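Local coordinates for protein rhodopsin (Todarodes pacificus, PDB 2Z73) that detects light through retinal isomerisation and activates G-protein signalling to phospholipase C for sight at low light intensity, at residues Ser122-Ala127 with Ile156-Leu161; Val164-Gly169 with Ile201-Ile206; Leu207-Pro212 with Gln269-Trp274. One frame throughout, in Å; residues are numbered along the deposited sequence.

Interaction 1: Ser122-Ala127 with Ile156-Leu161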
loop_
_atom_site.group_PDB
_atom_site.type_symbol
_atom_site.label_atom_id
_atom_site.label_comp_id
_atom_site.label_asym_id
_atom_site.label_seq_id
_atom_site.Cartn_x
_atom_site.Cartn_y
_atom_site.Cartn_z
ATOM N N SER A 122 1.575 1.361 -4.425
ATOM C CA SER A 122 0.563 0.883 -3.508
ATOM C C SER A 122 -0.627 1.840 -3.336
ATOM O O SER A 122 -1.775 1.394 -3.278
ATOM C CB SER A 122 1.194 0.530 -2.162
ATOM O OG SER A 122 1.900 -0.691 -2.275
ATOM N N ILE A 123 -0.374 3.146 -3.272
ATOM C CA ILE A 123 -1.472 4.108 -3.138
ATOM C C ILE A 123 -2.218 4.289 -4.451
ATOM O O ILE A 123 -3.445 4.385 -4.463
ATOM C CB ILE A 123 -1.002 5.505 -2.704
ATOM C CG1 ILE A 123 0.522 5.585 -2.764
ATOM C CG2 ILE A 123 -1.569 5.839 -1.334
ATOM C CD1 ILE A 123 1.066 6.979 -2.600
ATOM N N MET A 124 -1.489 4.346 -5.559
ATOM C CA MET A 124 -2.152 4.523 -6.847
ATOM C C MET A 124 -3.004 3.291 -7.167
ATOM O O MET A 124 -4.062 3.400 -7.801
ATOM C CB MET A 124 -1.135 4.766 -7.960
ATOM C CG MET A 124 -1.768 5.250 -9.242
ATOM S SD MET A 124 -2.951 6.598 -8.967
ATOM C CE MET A 124 -1.892 8.016 -8.959
ATOM N N THR A 125 -2.546 2.120 -6.728
ATOM C CA THR A 125 -3.311 0.910 -6.965
ATOM C C THR A 125 -4.564 1.067 -6.128
ATOM O O THR A 125 -5.664 0.781 -6.591
ATOM C CB THR A 125 -2.568 -0.368 -6.514
ATOM O OG1 THR A 125 -1.376 -0.528 -7.282
ATOM C CG2 THR A 125 -3.446 -1.593 -6.719
ATOM N N MET A 126 -4.393 1.525 -4.890
ATOM C CA MET A 126 -5.539 1.731 -4.017
ATOM C C MET A 126 -6.481 2.727 -4.695
ATOM O O MET A 126 -7.701 2.582 -4.629
ATOM C CB MET A 126 -5.096 2.238 -2.639
ATOM C CG MET A 126 -4.533 1.141 -1.741
ATOM S SD MET A 126 -4.026 1.703 -0.090
ATOM C CE MET A 126 -2.442 0.872 0.113
ATOM N N ALA A 127 -5.910 3.719 -5.374
ATOM C CA ALA A 127 -6.724 4.703 -6.076
ATOM C C ALA A 127 -7.616 3.972 -7.090
ATOM O O ALA A 127 -8.827 4.203 -7.137
ATOM C CB ALA A 127 -5.831 5.713 -6.787
ATOM N N ILE A 156 -3.913 -0.775 -14.369
ATOM C CA ILE A 156 -2.633 -1.109 -13.740
ATOM C C ILE A 156 -1.462 -0.612 -14.591
ATOM O O ILE A 156 -0.435 -0.198 -14.050
ATOM C CB ILE A 156 -2.466 -2.630 -13.473
ATOM C CG1 ILE A 156 -2.155 -3.371 -14.768
ATOM C CG2 ILE A 156 -3.725 -3.183 -12.822
ATOM C CD1 ILE A 156 -1.873 -4.843 -14.558
ATOM N N ILE A 157 -1.615 -0.647 -15.915
ATOM C CA ILE A 157 -0.565 -0.156 -16.802
ATOM C C ILE A 157 -0.329 1.316 -16.473
ATOM O O ILE A 157 0.816 1.785 -16.462
ATOM C CB ILE A 157 -0.955 -0.259 -18.294
ATOM C CG1 ILE A 157 -0.984 -1.724 -18.730
ATOM C CG2 ILE A 157 0.042 0.520 -19.142
ATOM C CD1 ILE A 157 -1.315 -1.915 -20.199
ATOM N N PHE A 158 -1.413 2.048 -16.218
ATOM C CA PHE A 158 -1.275 3.453 -15.858
ATOM C C PHE A 158 -0.516 3.500 -14.535
ATOM O O PHE A 158 0.419 4.287 -14.360
ATOM C CB PHE A 158 -2.636 4.123 -15.673
ATOM C CG PHE A 158 -2.573 5.397 -14.875
ATOM C CD1 PHE A 158 -1.869 6.500 -15.354
ATOM C CD2 PHE A 158 -3.178 5.483 -13.624
ATOM C CE1 PHE A 158 -1.764 7.675 -14.592
ATOM C CE2 PHE A 158 -3.077 6.652 -12.857
ATOM C CZ PHE A 158 -2.368 7.747 -13.345
ATOM N N VAL A 159 -0.937 2.647 -13.606
ATOM C CA VAL A 159 -0.310 2.571 -12.300
ATOM C C VAL A 159 1.196 2.368 -12.429
ATOM O O VAL A 159 1.981 3.098 -11.829
ATOM C CB VAL A 159 -0.859 1.399 -11.471
ATOM C CG1 VAL A 159 -0.186 1.387 -10.108
ATOM C CG2 VAL A 159 -2.383 1.496 -11.346
ATOM N N TRP A 160 1.600 1.366 -13.205
ATOM C CA TRP A 160 3.017 1.097 -13.368
ATOM C C TRP A 160 3.749 2.277 -13.983
ATOM O O TRP A 160 4.762 2.719 -13.456
ATOM C CB TRP A 160 3.239 -0.178 -14.191
ATOM C CG TRP A 160 3.145 -1.448 -13.372
ATOM C CD1 TRP A 160 2.008 -2.099 -12.990
ATOM C CD2 TRP A 160 4.239 -2.195 -12.814
ATOM N NE1 TRP A 160 2.321 -3.206 -12.231
ATOM C CE2 TRP A 160 3.683 -3.287 -12.108
ATOM C CE3 TRP A 160 5.635 -2.048 -12.843
ATOM C CZ2 TRP A 160 4.474 -4.226 -11.439
ATOM C CZ3 TRP A 160 6.421 -2.984 -12.177
ATOM C CH2 TRP A 160 5.836 -4.059 -11.484
ATOM N N LEU A 161 3.242 2.801 -15.089
ATOM C CA LEU A 161 3.889 3.943 -15.724
ATOM C C LEU A 161 4.003 5.092 -14.735
ATOM O O LEU A 161 5.083 5.659 -14.536
ATOM C CB LEU A 161 3.108 4.391 -16.957
ATOM C CG LEU A 161 3.595 3.762 -18.257
ATOM C CD1 LEU A 161 5.092 4.026 -18.394
ATOM C CD2 LEU A 161 3.330 2.267 -18.254
#
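In the seven-helix bundle of this opsin, the third and fourth transmembrane helices pack where M124 and T125 meet F158 and V159. The short segments run antiparallel, with 155° between their directions, and their axes approach to 9.5 Å. The pairing centres on M124 and V159, whose CA atoms lie 6.1 Å apart and whose CB atoms both point toward the opposing helix. No hydrogen bond crosses this interface; the evidence is for apolar packing and a sulfur-aromatic contact.

M124 supplies much of the surface. Its CG stands anti to the backbone N (chi1 -167°), and with the bend at chi2 this brings SD to 3.9 Å from F158 CE2; the bend at chi3 directs only CE. SD lies 5.2 Å from the centre of the F158 ring and 70° off its normal, a Met-aromatic contact made obliquely, with the two side chains crossing at about a right angle.

Beside it, CG1 of V159 does the touching for its residue. This methyl lies 3.6 Å from T125 OG1 and 4.1 Å from M124 CB, so one branch meets both residues of the facing helix. The polar need of T125 OG1 is met within its own helix, by a hydrogen bond to M121 O one turn earlier; the methyl contact is packing alone.

Two other helices border the contact. T125 also packs on F72 and L76 of helix 70-87, whereas M124 touches P212 of helix 195-224 through CE, which places the interface between those two neighbours.

Interaction 2: Val164-Gly169 with Ile201-Ile206; sequences VLWAIG and ILCMFI. With RET (retinal), chain D.
C203 faces the indole of W166, its CB 4.4 Å from W166 CE3. The sulfur makes an oblique sulfur-aromatic contact: SG is 5.4 Å from the centre of the six-membered ring and 52° off the normal. That indole is also covered by L165 CG over one face and meets W162 edge-to-face.

M204 follows, with its CA 5.9 Å from that of W166. Its CG sits 3.6 Å from W166 O, and the extended chi2 (-176°) carries SD to 3.8 Å from retinal C19. Chi3, extended as well (178°), sets CE within contact of both, and M204 thus lies along W166 O with CG and CE while SD and CE face the C19 methyl. Here the fifth transmembrane helix, widened by a pi-type turn at 204-206, forms one wall of the retinal pocket.

F205 makes no contact with segment 164-169; its ring packs against the ligand. Retinal C16 lies over the centre of that ring, 3.6 Å above the plane, a methyl-on-face CH-pi arrangement. With an alanine here, that methyl would lose its flat aromatic support, which would probably leave a gap beside the retinal ring and let that ring shift. The phenyl also packs on A278 and L282 of helix 246-286.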
loop_
_atom_site.group_PDB
_atom_site.type_symbol
_atom_site.label_atom_id
_atom_site.label_comp_id
_atom_site.label_asym_id
_atom_site.label_seq_id
_atom_site.Cartn_x
_atom_site.Cartn_y
_atom_site.Cartn_z
ATOM N N VAL A 164 6.632 4.388 -11.888
ATOM C CA VAL A 164 8.004 4.472 -12.335
ATOM C C VAL A 164 8.360 5.925 -12.609
ATOM O O VAL A 164 9.419 6.402 -12.190
ATOM C CB VAL A 164 8.227 3.649 -13.611
ATOM C CG1 VAL A 164 9.703 3.672 -14.000
ATOM C CG2 VAL A 164 7.746 2.232 -13.386
ATOM N N LEU A 165 7.459 6.626 -13.294
ATOM C CA LEU A 165 7.664 8.025 -13.648
ATOM C C LEU A 165 8.063 8.958 -12.510
ATOM O O LEU A 165 9.013 9.735 -12.634
ATOM C CB LEU A 165 6.406 8.584 -14.312
ATOM C CG LEU A 165 6.408 10.095 -14.554
ATOM C CD1 LEU A 165 7.590 10.488 -15.440
ATOM C CD2 LEU A 165 5.099 10.490 -15.193
ATOM N N TRP A 166 7.341 8.894 -11.401
ATOM C CA TRP A 166 7.636 9.778 -10.287
ATOM C C TRP A 166 8.719 9.294 -9.342
ATOM O O TRP A 166 9.066 9.988 -8.389
ATOM C CB TRP A 166 6.348 10.078 -9.516
ATOM C CG TRP A 166 5.333 10.725 -10.392
ATOM C CD1 TRP A 166 4.059 10.300 -10.620
ATOM C CD2 TRP A 166 5.534 11.866 -11.233
ATOM N NE1 TRP A 166 3.452 11.101 -11.557
ATOM C CE2 TRP A 166 4.336 12.071 -11.951
ATOM C CE3 TRP A 166 6.613 12.736 -11.453
ATOM C CZ2 TRP A 166 4.183 13.113 -12.878
ATOM C CZ3 TRP A 166 6.463 13.775 -12.376
ATOM C CH2 TRP A 166 5.254 13.952 -13.077
ATOM N N ALA A 167 9.265 8.114 -9.608
ATOM C CA ALA A 167 10.314 7.578 -8.755
ATOM C C ALA A 167 11.644 7.504 -9.484
ATOM O O ALA A 167 12.697 7.398 -8.853
ATOM C CB ALA A 167 9.927 6.199 -8.252
ATOM N N ILE A 168 11.604 7.587 -10.809
ATOM C CA ILE A 168 12.831 7.479 -11.582
ATOM C C ILE A 168 13.654 8.759 -11.696
ATOM O O ILE A 168 14.801 8.723 -12.150
ATOM C CB ILE A 168 12.542 6.927 -12.993
ATOM C CG1 ILE A 168 13.810 6.286 -13.556
ATOM C CG2 ILE A 168 12.019 8.033 -13.905
ATOM C CD1 ILE A 168 13.544 5.293 -14.677
ATOM N N GLY A 169 13.083 9.883 -11.273
ATOM C CA GLY A 169 13.796 11.142 -11.353
ATOM C C GLY A 169 15.227 11.042 -10.865
ATOM O O GLY A 169 16.162 11.211 -11.645
ATOM N N ILE A 201 11.335 16.684 -5.306
ATOM C CA ILE A 201 10.630 16.403 -4.056
ATOM C C ILE A 201 9.190 16.875 -4.202
ATOM O O ILE A 201 8.249 16.130 -3.935
ATOM C CB ILE A 201 11.249 17.142 -2.854
ATOM C CG1 ILE A 201 12.609 16.540 -2.515
ATOM C CG2 ILE A 201 10.309 17.067 -1.668
ATOM C CD1 ILE A 201 13.291 17.185 -1.352
ATOM N N LEU A 202 9.016 18.121 -4.632
ATOM C CA LEU A 202 7.674 18.667 -4.799
ATOM C C LEU A 202 6.847 17.790 -5.734
ATOM O O LEU A 202 5.639 17.619 -5.543
ATOM C CB LEU A 202 7.752 20.098 -5.338
ATOM C CG LEU A 202 8.430 21.075 -4.374
ATOM C CD1 LEU A 202 8.594 22.417 -5.047
ATOM C CD2 LEU A 202 7.610 21.200 -3.096
ATOM N N CYS A 203 7.506 17.230 -6.743
ATOM C CA CYS A 203 6.831 16.357 -7.690
ATOM C C CYS A 203 6.423 15.045 -7.020
ATOM O O CYS A 203 5.315 14.539 -7.245
ATOM C CB CYS A 203 7.744 16.060 -8.877
ATOM S SG CYS A 203 7.728 17.315 -10.155
ATOM N N MET A 204 7.327 14.497 -6.209
ATOM C CA MET A 204 7.056 13.253 -5.513
ATOM C C MET A 204 5.843 13.411 -4.620
ATOM O O MET A 204 4.875 12.650 -4.725
ATOM C CB MET A 204 8.259 12.823 -4.671
ATOM C CG MET A 204 9.303 12.025 -5.442
ATOM S SD MET A 204 10.627 11.438 -4.400
ATOM C CE MET A 204 11.592 10.520 -5.581
ATOM N N PHE A 205 5.895 14.409 -3.745
ATOM C CA PHE A 205 4.808 14.683 -2.821
ATOM C C PHE A 205 3.480 15.007 -3.493
ATOM O O PHE A 205 2.439 14.476 -3.123
ATOM C CB PHE A 205 5.204 15.838 -1.910
ATOM C CG PHE A 205 5.979 15.413 -0.701
ATOM C CD1 PHE A 205 5.322 15.071 0.471
ATOM C CD2 PHE A 205 7.356 15.331 -0.738
ATOM C CE1 PHE A 205 6.027 14.654 1.589
ATOM C CE2 PHE A 205 8.065 14.915 0.373
ATOM C CZ PHE A 205 7.395 14.574 1.542
ATOM N N ILE A 206 3.511 15.883 -4.486
ATOM C CA ILE A 206 2.284 16.275 -5.166
ATOM C C ILE A 206 1.786 15.243 -6.178
ATOM O O ILE A 206 0.637 14.809 -6.108
ATOM C CB ILE A 206 2.474 17.657 -5.831
ATOM C CG1 ILE A 206 2.848 18.674 -4.752
ATOM C CG2 ILE A 206 1.196 18.102 -6.508
ATOM C CD1 ILE A 206 3.451 19.956 -5.274
HETATM C C1 RET D . 6.538 10.539 0.117
HETATM C C2 RET D . 5.200 10.814 0.862
HETATM C C3 RET D . 4.477 9.586 1.389
HETATM C C4 RET D . 4.294 8.499 0.316
HETATM C C5 RET D . 5.579 8.208 -0.461
HETATM C C6 RET D . 6.607 9.111 -0.562
HETATM C C7 RET D . 7.888 8.806 -1.326
HETATM C C8 RET D . 8.876 7.904 -0.901
HETATM C C9 RET D . 10.119 7.436 -1.529
HETATM C C10 RET D . 10.776 6.537 -0.785
HETATM C C11 RET D . 11.983 5.782 -1.042
HETATM C C12 RET D . 12.598 4.875 -0.224
HETATM C C13 RET D . 12.393 4.413 1.203
HETATM C C14 RET D . 13.152 3.392 1.706
HETATM C C15 RET D . 13.028 2.898 3.082
HETATM C C16 RET D . 6.765 11.638 -0.922
HETATM C C17 RET D . 7.660 10.732 1.188
HETATM C C18 RET D . 5.516 6.826 -1.057
HETATM C C19 RET D . 10.528 7.932 -2.902
HETATM C C20 RET D . 11.312 5.148 2.026
#

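Interaction 3: Leu207-Pro212 with Gln269-Trp274; sequences LGFFGP and QFLLSW. With RET (retinal), chain D.
F209 carries this contact, reaching from helix 195-224 to L271 and F270 on helix 246-286. The backbones stay well apart, with F209 CA and L271 CA 9.6 Å from each other, and the F209 phenyl spans much of that distance. Its CG is anti to the backbone N (chi1 -168°), which sends the ring across to the sixth transmembrane helix.

One corner of the ring does most of the touching. F209 CE1 lies 3.6 Å from L271 CD2, and the same leucine methyl also borders F209 CZ, approaching the ring obliquely. F270 meets the same corner, F209 CE1 lying 4.0 Å from F270 CE1, at the edge of the F270 ring and near its plane. No hydrogen bond joins the segments.

F270 belongs, by family position, to the P-I-F connector of rhodopsin-like receptors, here P212, I123 and F270, and W274 to their CWxP motif, with serine in place of the cysteine. The kink of helix 195-224 fits this assignment, since the N of P212 has no bond to the preceding turn. W274 CD1 sits over the centre of the F270 ring, 3.3 Å above its plane.

Retinal packs on one face of the F209 ring: its C3 lies over the middle, 3.7 Å above the plane, while W274 CZ3 comes within 3.6 Å of retinal C20.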
loop_
_atom_site.group_PDB
_atom_site.type_symbol
_atom_site.label_atom_id
_atom_site.label_comp_id
_atom_site.label_asym_id
_atom_site.label_seq_id
_atom_site.Cartn_x
_atom_site.Cartn_y
_atom_site.Cartn_z
ATOM N N LEU A 207 2.644 14.834 -7.109
ATOM C CA LEU A 207 2.227 13.854 -8.110
ATOM C C LEU A 207 2.150 12.428 -7.572
ATOM O O LEU A 207 1.181 11.713 -7.808
ATOM C CB LEU A 207 3.161 13.888 -9.321
ATOM C CG LEU A 207 3.084 15.117 -10.233
ATOM C CD1 LEU A 207 1.630 15.379 -10.613
ATOM C CD2 LEU A 207 3.681 16.322 -9.529
ATOM N N GLY A 208 3.176 12.013 -6.845
ATOM C CA GLY A 208 3.189 10.668 -6.312
ATOM C C GLY A 208 2.271 10.421 -5.135
ATOM O O GLY A 208 1.621 9.379 -5.064
ATOM N N PHE A 209 2.202 11.373 -4.211
ATOM C CA PHE A 209 1.383 11.219 -3.016
ATOM C C PHE A 209 0.010 11.899 -3.066
ATOM O O PHE A 209 -1.018 11.218 -3.147
ATOM C CB PHE A 209 2.188 11.711 -1.812
ATOM C CG PHE A 209 1.587 11.356 -0.481
ATOM C CD1 PHE A 209 0.881 10.167 -0.309
ATOM C CD2 PHE A 209 1.774 12.187 0.620
ATOM C CE1 PHE A 209 0.375 9.816 0.943
ATOM C CE2 PHE A 209 1.271 11.842 1.872
ATOM C CZ PHE A 209 0.572 10.654 2.032
ATOM N N PHE A 210 -0.022 13.229 -3.018
ATOM C CA PHE A 210 -1.292 13.953 -3.044
ATOM C C PHE A 210 -2.197 13.533 -4.197
ATOM O O PHE A 210 -3.414 13.464 -4.052
ATOM C CB PHE A 210 -1.049 15.465 -3.124
ATOM C CG PHE A 210 -0.222 16.007 -1.991
ATOM C CD1 PHE A 210 -0.435 15.568 -0.686
ATOM C CD2 PHE A 210 0.750 16.976 -2.220
ATOM C CE1 PHE A 210 0.306 16.085 0.371
ATOM C CE2 PHE A 210 1.495 17.501 -1.167
ATOM C CZ PHE A 210 1.271 17.053 0.131
ATOM N N GLY A 211 -1.594 13.253 -5.344
ATOM C CA GLY A 211 -2.367 12.854 -6.502
ATOM C C GLY A 211 -3.394 11.780 -6.217
ATOM O O GLY A 211 -4.587 12.076 -6.145
ATOM N N PRO A 212 -2.964 10.518 -6.050
ATOM C CA PRO A 212 -3.860 9.392 -5.771
ATOM C C PRO A 212 -4.757 9.644 -4.565
ATOM O O PRO A 212 -5.849 9.089 -4.454
ATOM C CB PRO A 212 -2.895 8.225 -5.560
ATOM C CG PRO A 212 -1.637 8.902 -5.066
ATOM C CD PRO A 212 -1.556 10.097 -5.975
ATOM N N GLN A 269 -4.230 2.803 6.602
ATOM C CA GLN A 269 -3.003 2.170 7.064
ATOM C C GLN A 269 -1.801 2.812 6.369
ATOM O O GLN A 269 -0.819 3.210 7.012
ATOM C CB GLN A 269 -3.072 0.665 6.775
ATOM C CG GLN A 269 -1.792 -0.085 7.036
ATOM C CD GLN A 269 -0.874 -0.094 5.836
ATOM O OE1 GLN A 269 -1.130 -0.776 4.847
ATOM N NE2 GLN A 269 0.201 0.669 5.914
ATOM N N PHE A 270 -1.905 2.938 5.050
ATOM C CA PHE A 270 -0.849 3.529 4.247
ATOM C C PHE A 270 -0.527 4.936 4.721
ATOM O O PHE A 270 0.625 5.250 5.027
ATOM C CB PHE A 270 -1.275 3.551 2.778
ATOM C CG PHE A 270 -0.205 4.029 1.850
ATOM C CD1 PHE A 270 0.032 5.394 1.676
ATOM C CD2 PHE A 270 0.615 3.119 1.194
ATOM C CE1 PHE A 270 1.076 5.843 0.864
ATOM C CE2 PHE A 270 1.657 3.554 0.383
ATOM C CZ PHE A 270 1.890 4.919 0.218
ATOM N N LEU A 271 -1.551 5.785 4.767
ATOM C CA LEU A 271 -1.387 7.171 5.204
ATOM C C LEU A 271 -0.768 7.272 6.599
ATOM O O LEU A 271 0.236 7.966 6.793
ATOM C CB LEU A 271 -2.738 7.887 5.186
ATOM C CG LEU A 271 -3.377 7.896 3.798
ATOM C CD1 LEU A 271 -4.752 8.521 3.860
ATOM C CD2 LEU A 271 -2.472 8.647 2.828
ATOM N N LEU A 272 -1.362 6.583 7.568
ATOM C CA LEU A 272 -0.846 6.600 8.933
ATOM C C LEU A 272 0.593 6.125 8.975
ATOM O O LEU A 272 1.365 6.552 9.827
ATOM C CB LEU A 272 -1.683 5.693 9.842
ATOM C CG LEU A 272 -3.068 6.190 10.232
ATOM C CD1 LEU A 272 -3.812 5.077 10.943
ATOM C CD2 LEU A 272 -2.942 7.418 11.120
ATOM N N SER A 273 0.953 5.234 8.058
ATOM C CA SER A 273 2.313 4.705 8.009
ATOM C C SER A 273 3.328 5.643 7.340
ATOM O O SER A 273 4.445 5.795 7.828
ATOM C CB SER A 273 2.331 3.356 7.282
ATOM O OG SER A 273 1.461 2.433 7.894
ATOM N N TRP A 274 2.944 6.272 6.232
ATOM C CA TRP A 274 3.867 7.154 5.525
ATOM C C TRP A 274 3.877 8.630 5.914
ATOM O O TRP A 274 4.936 9.261 5.904
ATOM C CB TRP A 274 3.653 7.063 4.005
ATOM C CG TRP A 274 4.099 5.771 3.396
ATOM C CD1 TRP A 274 3.361 4.632 3.256
ATOM C CD2 TRP A 274 5.396 5.475 2.858
ATOM N NE1 TRP A 274 4.114 3.649 2.666
ATOM C CE2 TRP A 274 5.365 4.137 2.410
ATOM C CE3 TRP A 274 6.582 6.211 2.713
ATOM C CZ2 TRP A 274 6.476 3.513 1.821
ATOM C CZ3 TRP A 274 7.694 5.594 2.127
ATOM C CH2 TRP A 274 7.630 4.260 1.690
HETATM C C1 RET D . 6.538 10.539 0.117
HETATM C C2 RET D . 5.200 10.814 0.862
HETATM C C3 RET D . 4.477 9.586 1.389
HETATM C C4 RET D . 4.294 8.499 0.316
HETATM C C5 RET D . 5.579 8.208 -0.461
HETATM C C6 RET D . 6.607 9.111 -0.562
HETATM C C7 RET D . 7.888 8.806 -1.326
HETATM C C8 RET D . 8.876 7.904 -0.901
HETATM C C9 RET D . 10.119 7.436 -1.529
HETATM C C10 RET D . 10.776 6.537 -0.785
HETATM C C11 RET D . 11.983 5.782 -1.042
HETATM C C12 RET D . 12.598 4.875 -0.224
HETATM C C13 RET D . 12.393 4.413 1.203
HETATM C C14 RET D . 13.152 3.392 1.706
HETATM C C15 RET D . 13.028 2.898 3.082
HETATM C C16 RET D . 6.765 11.638 -0.922
HETATM C C17 RET D . 7.660 10.732 1.188
HETATM C C18 RET D . 5.516 6.826 -1.057
HETATM C C19 RET D . 10.528 7.932 -2.902
HETATM C C20 RET D . 11.312 5.148 2.026
#

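The three contacts lie in series along the chain and within one seven-helix domain, their centres 12 to 14 Å apart. Interactions 1 and 2 share helix 149-167, and interactions 2 and 3 share helix 195-224, where the probable backbone bond from F210 N to F205 O (2.8 Å) joins them. Interactions 1 and 3 meet through side chains: I123 CG1 lies 3.3 Å from F270 CZ, and M124 CE packs on P212. Interactions 2 and 3 both touch retinal, while segment 122-127 supplies the isoleucine of the P-I-F set and interaction 3 its proline and phenylalanine. Together the contacts lead from the chromophore to helix 104-138, consistent with a route by which isomerisation could reach the other helices.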